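Local coordinates for protein laccase (PDB 3SQR) that is a copper-dependent laccase of the multicopper oxidase family, oxidising phenols with dioxygen, which is reduced to water, and probably helping to degrade lignin, at residues S172-G178 / W205-F211; I213-R218 / W530-E534. All blocks are in the same frame, centred on the assembly; numbering follows the deposited sequence.

Contact 1 (S172-G178 / W205-F211). With NAG (2-acetamido-2-deoxy-beta-D-glucopyranose), chain B; NAG (2-acetamido-2-deoxy-beta-D-glucopyranose), chain C.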
ATOM      1  N   SER A 172      -0.601   2.813 -13.588  1.00 24.63           N
ATOM      2  CA  SER A 172      -1.549   3.909 -13.619  1.00 25.12           C
ATOM      3  C   SER A 172      -2.614   3.724 -12.510  1.00 26.62           C
ATOM      4  O   SER A 172      -2.244   3.318 -11.382  1.00 27.19           O
ATOM      5  CB  SER A 172      -2.119   4.116 -15.074  1.00 26.01           C
ATOM      6  OG  SER A 172      -3.071   5.189 -15.088  1.00 27.25           O
ATOM      7  N   LEU A 173      -3.871   4.066 -12.743  1.00 25.87           N
ATOM      8  CA  LEU A 173      -4.859   4.109 -11.645  1.00 25.84           C
ATOM      9  C   LEU A 173      -5.594   2.816 -11.420  1.00 25.13           C
ATOM     10  O   LEU A 173      -6.592   2.797 -10.720  1.00 24.39           O
ATOM     11  CB  LEU A 173      -5.912   5.201 -11.948  1.00 26.80           C
ATOM     12  CG  LEU A 173      -5.401   6.620 -12.104  1.00 25.82           C
ATOM     13  CD1 LEU A 173      -6.533   7.502 -12.750  1.00 26.95           C
ATOM     14  CD2 LEU A 173      -5.039   7.171 -10.752  1.00 23.91           C
ATOM     15  N   GLN A 174      -5.092   1.723 -11.982  1.00 24.83           N
ATOM     16  CA  GLN A 174      -5.894   0.486 -12.030  1.00 23.83           C
ATOM     17  C   GLN A 174      -6.328  -0.004 -10.688  1.00 22.27           C
ATOM     18  O   GLN A 174      -7.380  -0.558 -10.584  1.00 22.71           O
ATOM     19  CB  GLN A 174      -5.159  -0.639 -12.701  1.00 23.84           C
ATOM     20  CG  GLN A 174      -5.008  -0.419 -14.202  1.00 25.50           C
ATOM     21  CD  GLN A 174      -4.201  -1.511 -14.911  1.00 26.44           C
ATOM     22  OE1 GLN A 174      -3.354  -2.161 -14.327  1.00 24.30           O
ATOM     23  NE2 GLN A 174      -4.427  -1.675 -16.245  1.00 25.02           N
ATOM     24  N   TYR A 175      -5.511   0.160  -9.660  1.00 22.92           N
ATOM     25  CA  TYR A 175      -5.984  -0.402  -8.375  1.00 22.16           C
ATOM     26  C   TYR A 175      -7.193   0.342  -7.850  1.00 21.42           C
ATOM     27  O   TYR A 175      -7.950  -0.186  -6.988  1.00 22.12           O
ATOM     28  CB  TYR A 175      -4.869  -0.570  -7.306  1.00 23.11           C
ATOM     29  CG  TYR A 175      -4.555   0.651  -6.470  1.00 23.37           C
ATOM     30  CD1 TYR A 175      -5.324   0.973  -5.408  1.00 24.24           C
ATOM     31  CD2 TYR A 175      -3.517   1.494  -6.782  1.00 31.66           C
ATOM     32  CE1 TYR A 175      -5.094   2.045  -4.631  1.00 27.31           C
ATOM     33  CE2 TYR A 175      -3.261   2.638  -5.975  1.00 31.11           C
ATOM     34  CZ  TYR A 175      -4.046   2.880  -4.906  1.00 30.73           C
ATOM     35  OH  TYR A 175      -3.885   3.970  -4.059  1.00 36.12           O
ATOM     36  N   GLY A 176      -7.439   1.542  -8.369  1.00 22.45           N
ATOM     37  CA  GLY A 176      -8.658   2.276  -8.069  1.00 23.59           C
ATOM     38  C   GLY A 176      -9.932   1.650  -8.568  1.00 24.62           C
ATOM     39  O   GLY A 176     -11.034   1.946  -8.062  1.00 25.51           O
ATOM     40  N   ASP A 177      -9.775   0.803  -9.576  1.00 25.61           N
ATOM     41  CA  ASP A 177     -10.908   0.120 -10.175  1.00 23.73           C
ATOM     42  C   ASP A 177     -11.025  -1.309  -9.634  1.00 24.61           C
ATOM     43  O   ASP A 177     -11.754  -2.124 -10.176  1.00 24.05           O
ATOM     44  CB  ASP A 177     -10.803   0.133 -11.675  1.00 24.03           C
ATOM     45  CG  ASP A 177     -11.357   1.423 -12.313  1.00 21.05           C
ATOM     46  OD1 ASP A 177     -11.912   2.295 -11.584  1.00 25.76           O
ATOM     47  OD2 ASP A 177     -11.306   1.480 -13.591  1.00 27.84           O
ATOM     48  N   GLY A 178     -10.304  -1.600  -8.569  1.00 24.14           N
ATOM     49  CA  GLY A 178     -10.436  -2.861  -7.841  1.00 22.80           C
ATOM     50  C   GLY A 178      -9.282  -3.840  -7.985  1.00 22.50           C
ATOM     51  O   GLY A 178      -9.401  -4.962  -7.473  1.00 22.12           O
ATOM     52  N   TRP A 205     -14.736   4.419  -2.987  1.00 24.08           N
ATOM     53  CA  TRP A 205     -15.199   3.617  -4.100  1.00 24.84           C
ATOM     54  C   TRP A 205     -16.048   4.448  -5.010  1.00 24.45           C
ATOM     55  O   TRP A 205     -17.087   4.980  -4.566  1.00 24.83           O
ATOM     56  CB  TRP A 205     -16.029   2.448  -3.581  1.00 25.83           C
ATOM     57  CG  TRP A 205     -16.456   1.549  -4.654  1.00 24.28           C
ATOM     58  CD1 TRP A 205     -17.744   1.300  -5.052  1.00 26.69           C
ATOM     59  CD2 TRP A 205     -15.622   0.739  -5.480  1.00 26.04           C
ATOM     60  NE1 TRP A 205     -17.747   0.416  -6.108  1.00 24.72           N
ATOM     61  CE2 TRP A 205     -16.465   0.048  -6.398  1.00 25.00           C
ATOM     62  CE3 TRP A 205     -14.251   0.541  -5.575  1.00 26.58           C
ATOM     63  CZ2 TRP A 205     -15.966  -0.809  -7.347  1.00 24.18           C
ATOM     64  CZ3 TRP A 205     -13.753  -0.302  -6.539  1.00 26.27           C
ATOM     65  CH2 TRP A 205     -14.626  -0.996  -7.407  1.00 25.97           C
ATOM     66  N   ALA A 206     -15.596   4.591  -6.257  1.00 23.83           N
ATOM     67  CA  ALA A 206     -16.330   5.369  -7.230  1.00 24.22           C
ATOM     68  C   ALA A 206     -17.483   4.524  -7.777  1.00 26.30           C
ATOM     69  O   ALA A 206     -17.433   3.295  -7.675  1.00 24.11           O
ATOM     70  CB  ALA A 206     -15.419   5.785  -8.371  1.00 23.19           C
ATOM     71  N   HIS A 207     -18.488   5.191  -8.369  1.00 25.07           N
ATOM     72  CA  HIS A 207     -19.529   4.465  -9.134  1.00 26.03           C
ATOM     73  C   HIS A 207     -19.334   4.567 -10.592  1.00 27.16           C
ATOM     74  O   HIS A 207     -20.311   4.444 -11.364  1.00 27.92           O
ATOM     75  CB  HIS A 207     -20.920   4.912  -8.716  1.00 24.83           C
ATOM     76  CG  HIS A 207     -21.313   4.381  -7.387  1.00 25.00           C
ATOM     77  ND1 HIS A 207     -22.461   4.779  -6.743  1.00 24.93           N
ATOM     78  CD2 HIS A 207     -20.724   3.462  -6.584  1.00 24.71           C
ATOM     79  CE1 HIS A 207     -22.550   4.144  -5.595  1.00 24.22           C
ATOM     80  NE2 HIS A 207     -21.497   3.338  -5.471  1.00 27.14           N
ATOM     81  N   GLU A 208     -18.056   4.700 -11.012  1.00 27.03           N
ATOM     82  CA  GLU A 208     -17.628   4.648 -12.367  1.00 27.94           C
ATOM     83  C   GLU A 208     -16.113   4.396 -12.346  1.00 28.86           C
ATOM     84  O   GLU A 208     -15.483   4.559 -11.330  1.00 27.80           O
ATOM     85  CB  GLU A 208     -17.941   5.951 -13.071  1.00 29.53           C
ATOM     86  CG  GLU A 208     -17.294   7.201 -12.412  1.00 29.45           C
ATOM     87  CD  GLU A 208     -17.945   7.662 -11.103  1.00 31.04           C
ATOM     88  OE1 GLU A 208     -19.177   7.569 -11.035  1.00 32.10           O
ATOM     89  OE2 GLU A 208     -17.236   8.149 -10.149  1.00 31.14           O
ATOM     90  N   SER A 209     -15.539   4.039 -13.484  1.00 27.57           N
ATOM     91  CA  SER A 209     -14.107   3.763 -13.556  1.00 27.17           C
ATOM     92  C   SER A 209     -13.380   5.044 -13.246  1.00 27.91           C
ATOM     93  O   SER A 209     -13.702   6.100 -13.773  1.00 27.20           O
ATOM     94  CB  SER A 209     -13.698   3.323 -14.944  1.00 27.03           C
ATOM     95  OG  SER A 209     -12.274   3.162 -15.130  1.00 26.36           O
ATOM     96  N   VAL A 210     -12.315   4.911 -12.480  1.00 28.18           N
ATOM     97  CA  VAL A 210     -11.429   6.023 -12.163  1.00 29.25           C
ATOM     98  C   VAL A 210     -10.916   6.648 -13.466  1.00 28.15           C
ATOM     99  O   VAL A 210     -10.571   7.843 -13.528  1.00 28.88           O
ATOM    100  CB  VAL A 210     -10.234   5.490 -11.282  1.00 28.13           C
ATOM    101  CG1 VAL A 210      -9.372   4.515 -12.042  1.00 28.87           C
ATOM    102  CG2 VAL A 210      -9.353   6.615 -10.811  1.00 35.06           C
ATOM    103  N   PHE A 211     -10.760   5.819 -14.476  1.00 29.00           N
ATOM    104  CA  PHE A 211     -10.224   6.284 -15.766  1.00 28.84           C
ATOM    105  C   PHE A 211     -11.168   7.255 -16.479  1.00 31.41           C
ATOM    106  O   PHE A 211     -10.718   8.013 -17.371  1.00 32.06           O
ATOM    107  CB  PHE A 211      -9.830   5.158 -16.693  1.00 28.72           C
ATOM    108  CG  PHE A 211      -8.704   4.331 -16.173  1.00 27.72           C
ATOM    109  CD1 PHE A 211      -7.418   4.829 -16.222  1.00 30.07           C
ATOM    110  CD2 PHE A 211      -8.938   3.097 -15.618  1.00 26.76           C
ATOM    111  CE1 PHE A 211      -6.370   4.126 -15.748  1.00 29.25           C
ATOM    112  CE2 PHE A 211      -7.889   2.339 -15.106  1.00 25.99           C
ATOM    113  CZ  PHE A 211      -6.590   2.842 -15.202  1.00 30.07           C
TER
HETATM  114  C1  NAG B   2     -10.250   5.829 -20.838  1.00 30.29           C
HETATM  115  C2  NAG B   2     -11.671   6.139 -20.451  1.00 30.79           C
HETATM  116  C3  NAG B   2     -12.186   7.354 -21.200  1.00 36.31           C
HETATM  117  C4  NAG B   2     -11.154   8.500 -21.160  1.00 37.18           C
HETATM  118  C5  NAG B   2      -9.788   8.007 -21.556  1.00 35.37           C
HETATM  119  C6  NAG B   2      -8.651   9.046 -21.539  1.00 36.92           C
HETATM  120  C7  NAG B   2     -13.073   4.221 -19.855  1.00 29.88           C
HETATM  121  C8  NAG B   2     -13.926   3.087 -20.388  1.00 31.63           C
HETATM  122  N2  NAG B   2     -12.497   4.975 -20.759  1.00 30.30           N
HETATM  123  O3  NAG B   2     -13.348   7.737 -20.536  1.00 37.28           O
HETATM  124  O4  NAG B   2     -11.519   9.550 -22.050  1.00 39.67           O
HETATM  125  O5  NAG B   2      -9.463   6.959 -20.633  1.00 32.30           O
HETATM  126  O6  NAG B   2      -8.645   9.620 -20.268  1.00 32.29           O
HETATM  127  O7  NAG B   2     -12.947   4.460 -18.683  1.00 32.57           O
HETATM  128  C1  NAG C   1      -6.729   1.938 -19.729  1.00 25.94           C
HETATM  129  C2  NAG C   1      -6.422   3.275 -20.352  1.00 25.75           C
HETATM  130  C3  NAG C   1      -7.387   4.416 -20.079  1.00 29.27           C
HETATM  131  C4  NAG C   1      -8.765   3.930 -20.444  1.00 29.07           C
HETATM  132  C5  NAG C   1      -9.036   2.554 -19.791  1.00 29.57           C
HETATM  133  C6  NAG C   1     -10.291   1.887 -20.323  1.00 31.91           C
HETATM  134  C7  NAG C   1      -3.982   3.176 -20.752  1.00 26.66           C
HETATM  135  C8  NAG C   1      -2.688   3.816 -20.317  1.00 28.41           C
HETATM  136  N2  NAG C   1      -5.056   3.688 -20.128  1.00 29.79           N
HETATM  137  O3  NAG C   1      -6.955   5.539 -20.830  1.00 30.85           O
HETATM  138  O4  NAG C   1      -9.773   4.783 -19.993  1.00 27.90           O
HETATM  139  O5  NAG C   1      -8.035   1.608 -20.057  1.00 28.31           O
HETATM  140  O6  NAG C   1     -10.758   0.974 -19.358  1.00 30.49           O
HETATM  141  O7  NAG C   1      -3.977   2.302 -21.614  1.00 30.68           O
HETATM  142  O   HOH W   1     -13.016   3.557  -6.676  1.00 30.98           O
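At the N-terminal cap of helix 210-217, Ser209 and Val210 meet Asp177, which lies in the loop between strands 163-169 and 180-186. The contact joins the first cupredoxin-like domain to the start of the second domain's helix. Asp177 grips the cap with both carboxylate oxygens. OD1 accepts from Val210 N at 2.8 Å; the bond is nearly straight (172°) and uses the syn side of the carboxylate. OD2 takes a very short bond, 2.5 Å, from Ser209 OG. Ser209 OG in turn accepts from Phe211 N at 3.1 Å, which makes it the capping side chain. Val210 CG1 sits between its own backbone N and carbonyl carbon (chi1 65°). It therefore lies 3.5 Å from Leu173 CB, while Val210 CG2 is equally close to Leu173 CD1. The Phe211 ring takes Ser172 OG and Gln174 CG at its edge, while Val210 CG1, from the same segment, lies above one face toward its rim. Ser172 OG is itself hydrogen-bonded to Asp577. Near Trp205 a water bridges the segments, donating to Gly176 O and accepting from Ala206 N. Glycan sugars pack on Phe211, whose CB is 3.3 Å from O4 of the chain C NAG. Arg86 forms a salt bridge with Asp177 OD1. With that cation and two donors on a buried carboxylate, Asp177 is probably ionised, and its negative charge would interact favourably with the N-terminal end of the helix.

Contact 2 (I213-R218 / W530-E534); sequences IWDTAR and WHASE. With CU (copper (II) ion), chain D; NAG (2-acetamido-2-deoxy-beta-D-glucopyranose), chain B; BMA (beta-D-mannopyranose), chain E.
Ala217 CB lies over the face of the Trp530 six-membered ring, 3.6 Å from the centroid and 17° off the normal. This is a CH-pi contact between helix 210-217 and helix 529-533. Two other side chains reach the same ring at its edge. Ile213 CG1 meets Trp530 CH2 at 4.0 Å, and Trp214 CE3 meets Trp530 CE3 at 3.8 Å. The indoles run past one another in opposing senses and meet edge to edge at their CE3 atoms. Trp214 CG is anti to its backbone nitrogen (chi1 159°), and this carries the six-membered ring on to the end of the other helix. There Trp214 CH2 is 3.7 Å from Ser533 CB, and Trp214 CZ3 is equally far from Glu534 OE2. The Glu534 carboxylate is turned only 25° from the Trp214 ring. A water lies within hydrogen-bonding distance of both Glu534 OE2 and Ala217 O, but with more acceptors nearby than protons it need not bond to both.

Further out, Trp214 NE1 donates to Asp576 O, and Ser533 OG pairs with Asp577, so the C-terminal tail fixes both side chains. Arg218 CD lies over one face of Trp214, toward the rim. The Arg218 guanidinium has Asp215 OD1 above its centre, an interaction of charge alone. Asp215 OD2 accepts from O6 of the chain B NAG at 2.9 Å. On the other helix His531 ND1 binds copper at 2.0 Å, with His463 and Cys526 completing the protein ligands of the type 1 site. The interface itself is mostly apolar and aromatic. Polar groups enter where Glu534 OE2 and Ala217 O face a shared water. The helix carrying the copper ligand His531 is thus packed against the second domain mainly by apolar contact, with little dependence on charge.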
ATOM      1  N   ILE A 213     -12.681   9.648 -14.800  1.00 33.30           N
ATOM      2  CA  ILE A 213     -12.640  10.877 -14.051  1.00 32.70           C
ATOM      3  C   ILE A 213     -11.235  11.458 -13.939  1.00 32.56           C
ATOM      4  O   ILE A 213     -11.052  12.512 -13.319  1.00 30.85           O
ATOM      5  CB  ILE A 213     -13.328  10.703 -12.696  1.00 33.77           C
ATOM      6  CG1 ILE A 213     -12.902   9.441 -12.020  1.00 34.31           C
ATOM      7  CG2 ILE A 213     -14.857  10.473 -12.910  1.00 33.44           C
ATOM      8  CD1 ILE A 213     -13.594   9.173 -10.693  1.00 33.99           C
ATOM      9  N   TRP A 214     -10.243  10.779 -14.517  1.00 30.37           N
ATOM     10  CA  TRP A 214      -8.863  11.234 -14.405  1.00 30.79           C
ATOM     11  C   TRP A 214      -8.686  12.579 -15.104  1.00 30.50           C
ATOM     12  O   TRP A 214      -7.965  13.461 -14.628  1.00 29.32           O
ATOM     13  CB  TRP A 214      -7.932  10.192 -15.021  1.00 29.69           C
ATOM     14  CG  TRP A 214      -6.586  10.642 -15.437  1.00 29.26           C
ATOM     15  CD1 TRP A 214      -6.105  10.626 -16.710  1.00 30.04           C
ATOM     16  CD2 TRP A 214      -5.541  11.213 -14.630  1.00 27.61           C
ATOM     17  NE1 TRP A 214      -4.859  11.128 -16.752  1.00 30.23           N
ATOM     18  CE2 TRP A 214      -4.467  11.490 -15.488  1.00 28.38           C
ATOM     19  CE3 TRP A 214      -5.403  11.505 -13.288  1.00 24.32           C
ATOM     20  CZ2 TRP A 214      -3.279  12.056 -15.040  1.00 28.23           C
ATOM     21  CZ3 TRP A 214      -4.231  12.101 -12.856  1.00 27.23           C
ATOM     22  CH2 TRP A 214      -3.170  12.312 -13.719  1.00 27.25           C
ATOM     23  N   ASP A 215      -9.323  12.748 -16.260  1.00 31.24           N
ATOM     24  CA  ASP A 215      -9.160  14.046 -16.941  1.00 32.34           C
ATOM     25  C   ASP A 215      -9.681  15.224 -16.111  1.00 32.84           C
ATOM     26  O   ASP A 215      -9.074  16.314 -16.094  1.00 33.40           O
ATOM     27  CB  ASP A 215      -9.751  14.005 -18.370  1.00 33.51           C
ATOM     28  CG  ASP A 215      -8.953  13.150 -19.288  1.00 34.06           C
ATOM     29  OD1 ASP A 215      -7.709  13.240 -19.281  1.00 40.17           O
ATOM     30  OD2 ASP A 215      -9.554  12.369 -20.057  1.00 39.48           O
ATOM     31  N   THR A 216     -10.762  15.029 -15.368  1.00 32.74           N
ATOM     32  CA  THR A 216     -11.193  16.043 -14.385  1.00 34.17           C
ATOM     33  C   THR A 216     -10.209  16.095 -13.216  1.00 33.13           C
ATOM     34  O   THR A 216      -9.769  17.176 -12.808  1.00 31.21           O
ATOM     35  CB  THR A 216     -12.567  15.759 -13.843  1.00 34.05           C
ATOM     36  OG1 THR A 216     -13.473  15.657 -14.946  1.00 39.19           O
ATOM     37  CG2 THR A 216     -13.015  16.854 -12.860  1.00 36.43           C
ATOM     38  N   ALA A 217      -9.833  14.911 -12.700  1.00 31.70           N
ATOM     39  CA  ALA A 217      -9.003  14.891 -11.481  1.00 31.40           C
ATOM     40  C   ALA A 217      -7.704  15.614 -11.723  1.00 29.51           C
ATOM     41  O   ALA A 217      -7.207  16.329 -10.871  1.00 29.94           O
ATOM     42  CB  ALA A 217      -8.738  13.440 -10.985  1.00 31.73           C
ATOM     43  N   ARG A 218      -7.157  15.458 -12.905  1.00 30.58           N
ATOM     44  CA  ARG A 218      -5.843  16.001 -13.161  1.00 31.82           C
ATOM     45  C   ARG A 218      -5.821  17.538 -13.362  1.00 32.68           C
ATOM     46  O   ARG A 218      -4.762  18.112 -13.498  1.00 33.28           O
ATOM     47  CB  ARG A 218      -5.195  15.319 -14.334  1.00 32.76           C
ATOM     48  CG  ARG A 218      -5.719  15.728 -15.669  1.00 34.62           C
ATOM     49  CD  ARG A 218      -5.244  14.760 -16.662  1.00 36.85           C
ATOM     50  NE  ARG A 218      -5.430  15.244 -18.041  1.00 40.38           N
ATOM     51  CZ  ARG A 218      -4.812  14.712 -19.079  1.00 41.13           C
ATOM     52  NH1 ARG A 218      -3.987  13.685 -18.922  1.00 41.44           N
ATOM     53  NH2 ARG A 218      -5.013  15.218 -20.292  1.00 44.45           N
ATOM     54  N   TRP A 530      -4.105   9.625  -7.461  1.00 22.25           N
ATOM     55  CA  TRP A 530      -4.035  10.828  -8.278  1.00 23.67           C
ATOM     56  C   TRP A 530      -2.669  11.465  -8.233  1.00 23.24           C
ATOM     57  O   TRP A 530      -2.192  11.876  -9.303  1.00 23.10           O
ATOM     58  CB  TRP A 530      -5.076  11.850  -7.884  1.00 23.89           C
ATOM     59  CG  TRP A 530      -6.463  11.317  -7.707  1.00 22.60           C
ATOM     60  CD1 TRP A 530      -7.199  11.351  -6.591  1.00 25.85           C
ATOM     61  CD2 TRP A 530      -7.292  10.734  -8.722  1.00 23.47           C
ATOM     62  NE1 TRP A 530      -8.441  10.836  -6.822  1.00 27.22           N
ATOM     63  CE2 TRP A 530      -8.521  10.483  -8.140  1.00 25.71           C
ATOM     64  CE3 TRP A 530      -7.133  10.524 -10.101  1.00 26.08           C
ATOM     65  CZ2 TRP A 530      -9.589   9.948  -8.861  1.00 27.00           C
ATOM     66  CZ3 TRP A 530      -8.166   9.993 -10.803  1.00 28.28           C
ATOM     67  CH2 TRP A 530      -9.377   9.704 -10.165  1.00 23.08           C
ATOM     68  N   HIS A 531      -2.057  11.523  -7.046  1.00 23.55           N
ATOM     69  CA  HIS A 531      -0.766  12.207  -6.874  1.00 24.19           C
ATOM     70  C   HIS A 531       0.342  11.418  -7.528  1.00 24.17           C
ATOM     71  O   HIS A 531       1.184  11.987  -8.225  1.00 26.23           O
ATOM     72  CB  HIS A 531      -0.478  12.446  -5.397  1.00 24.59           C
ATOM     73  CG  HIS A 531      -1.458  13.385  -4.753  1.00 24.05           C
ATOM     74  ND1 HIS A 531      -1.370  13.778  -3.452  1.00 23.18           N
ATOM     75  CD2 HIS A 531      -2.576  13.981  -5.246  1.00 23.53           C
ATOM     76  CE1 HIS A 531      -2.366  14.599  -3.169  1.00 24.49           C
ATOM     77  NE2 HIS A 531      -3.101  14.755  -4.257  1.00 23.56           N
ATOM     78  N   ALA A 532       0.304  10.104  -7.389  1.00 24.29           N
ATOM     79  CA  ALA A 532       1.230   9.255  -8.120  1.00 23.05           C
ATOM     80  C   ALA A 532       1.138   9.475  -9.603  1.00 23.41           C
ATOM     81  O   ALA A 532       2.142   9.641 -10.294  1.00 22.46           O
ATOM     82  CB  ALA A 532       0.991   7.723  -7.750  1.00 24.14           C
ATOM     83  N   SER A 533      -0.085   9.484 -10.112  1.00 23.61           N
ATOM     84  CA  SER A 533      -0.325   9.688 -11.543  1.00 23.55           C
ATOM     85  C   SER A 533       0.113  11.096 -12.032  1.00 23.59           C
ATOM     86  O   SER A 533       0.577  11.243 -13.201  1.00 24.83           O
ATOM     87  CB  SER A 533      -1.775   9.485 -11.843  1.00 23.27           C
ATOM     88  OG  SER A 533      -1.999   8.106 -12.009  1.00 24.17           O
ATOM     89  N   GLU A 534       0.041  12.052 -11.112  1.00 23.83           N
ATOM     90  CA  GLU A 534       0.520  13.436 -11.275  1.00 25.12           C
ATOM     91  C   GLU A 534       2.002  13.612 -11.045  1.00 24.76           C
ATOM     92  O   GLU A 534       2.485  14.730 -10.963  1.00 27.00           O
ATOM     93  CB  GLU A 534      -0.324  14.339 -10.380  1.00 25.66           C
ATOM     94  CG  GLU A 534      -1.727  14.454 -10.921  1.00 25.60           C
ATOM     95  CD  GLU A 534      -2.790  14.794  -9.931  1.00 29.54           C
ATOM     96  OE1 GLU A 534      -2.475  15.129  -8.780  1.00 27.71           O
ATOM     97  OE2 GLU A 534      -4.001  14.722 -10.322  1.00 29.49           O
TER
HETATM   98 CU    CU D 544       0.087  13.021  -2.268  1.00 25.39          CU
HETATM   99  C1  NAG B   2     -10.250   5.829 -20.838  1.00 30.29           C
HETATM  100  C2  NAG B   2     -11.671   6.139 -20.451  1.00 30.79           C
HETATM  101  C3  NAG B   2     -12.186   7.354 -21.200  1.00 36.31           C
HETATM  102  C4  NAG B   2     -11.154   8.500 -21.160  1.00 37.18           C
HETATM  103  C5  NAG B   2      -9.788   8.007 -21.556  1.00 35.37           C
HETATM  104  C6  NAG B   2      -8.651   9.046 -21.539  1.00 36.92           C
HETATM  105  C7  NAG B   2     -13.073   4.221 -19.855  1.00 29.88           C
HETATM  106  C8  NAG B   2     -13.926   3.087 -20.388  1.00 31.63           C
HETATM  107  N2  NAG B   2     -12.497   4.975 -20.759  1.00 30.30           N
HETATM  108  O3  NAG B   2     -13.348   7.737 -20.536  1.00 37.28           O
HETATM  109  O4  NAG B   2     -11.519   9.550 -22.050  1.00 39.67           O
HETATM  110  O5  NAG B   2      -9.463   6.959 -20.633  1.00 32.30           O
HETATM  111  O6  NAG B   2      -8.645   9.620 -20.268  1.00 32.29           O
HETATM  112  O7  NAG B   2     -12.947   4.460 -18.683  1.00 32.57           O
HETATM  113  C1  BMA E   3     -11.960  10.682 -21.302  1.00 38.39           C
HETATM  114  C2  BMA E   3     -11.929  11.865 -22.273  1.00 41.88           C
HETATM  115  C3  BMA E   3     -12.613  13.025 -21.577  1.00 44.56           C
HETATM  116  C4  BMA E   3     -14.003  12.724 -21.026  1.00 45.79           C
HETATM  117  C5  BMA E   3     -14.106  11.413 -20.206  1.00 45.65           C
HETATM  118  C6  BMA E   3     -15.485  10.711 -20.236  1.00 47.31           C
HETATM  119  O2  BMA E   3     -12.614  11.442 -23.436  1.00 42.83           O
HETATM  120  O3  BMA E   3     -12.605  14.110 -22.485  1.00 46.69           O
HETATM  121  O4  BMA E   3     -14.343  13.788 -20.178  1.00 45.58           O
HETATM  122  O5  BMA E   3     -13.253  10.439 -20.804  1.00 41.45           O
HETATM  123  O6  BMA E   3     -16.714  11.322 -19.868  1.00 52.73           O
HETATM  124  O   HOH W   2      -5.902  15.195  -8.694  1.00 29.35           O

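How the contacts relate
Both contacts use helix 210-217: contact 1 holds its N-terminal end and contact 2 the rest of it. They follow one another along the chain, with centres about 11 Å apart, and they touch directly. Val210 CG2 packs on Trp530 CH2 at 3.2 Å, and Leu173 bridges to Trp530, Ser533 and Trp214. Together they set the helix between the first and third domains. Both are largely buried, but contact 2 is partly exposed at Ile213 and Arg218. Their chemistry differs. Contact 1 depends on a carboxylate, probably charged, at a helix cap, whereas contact 2 depends on aromatic packing with one water. The chain B NAG lies beside both.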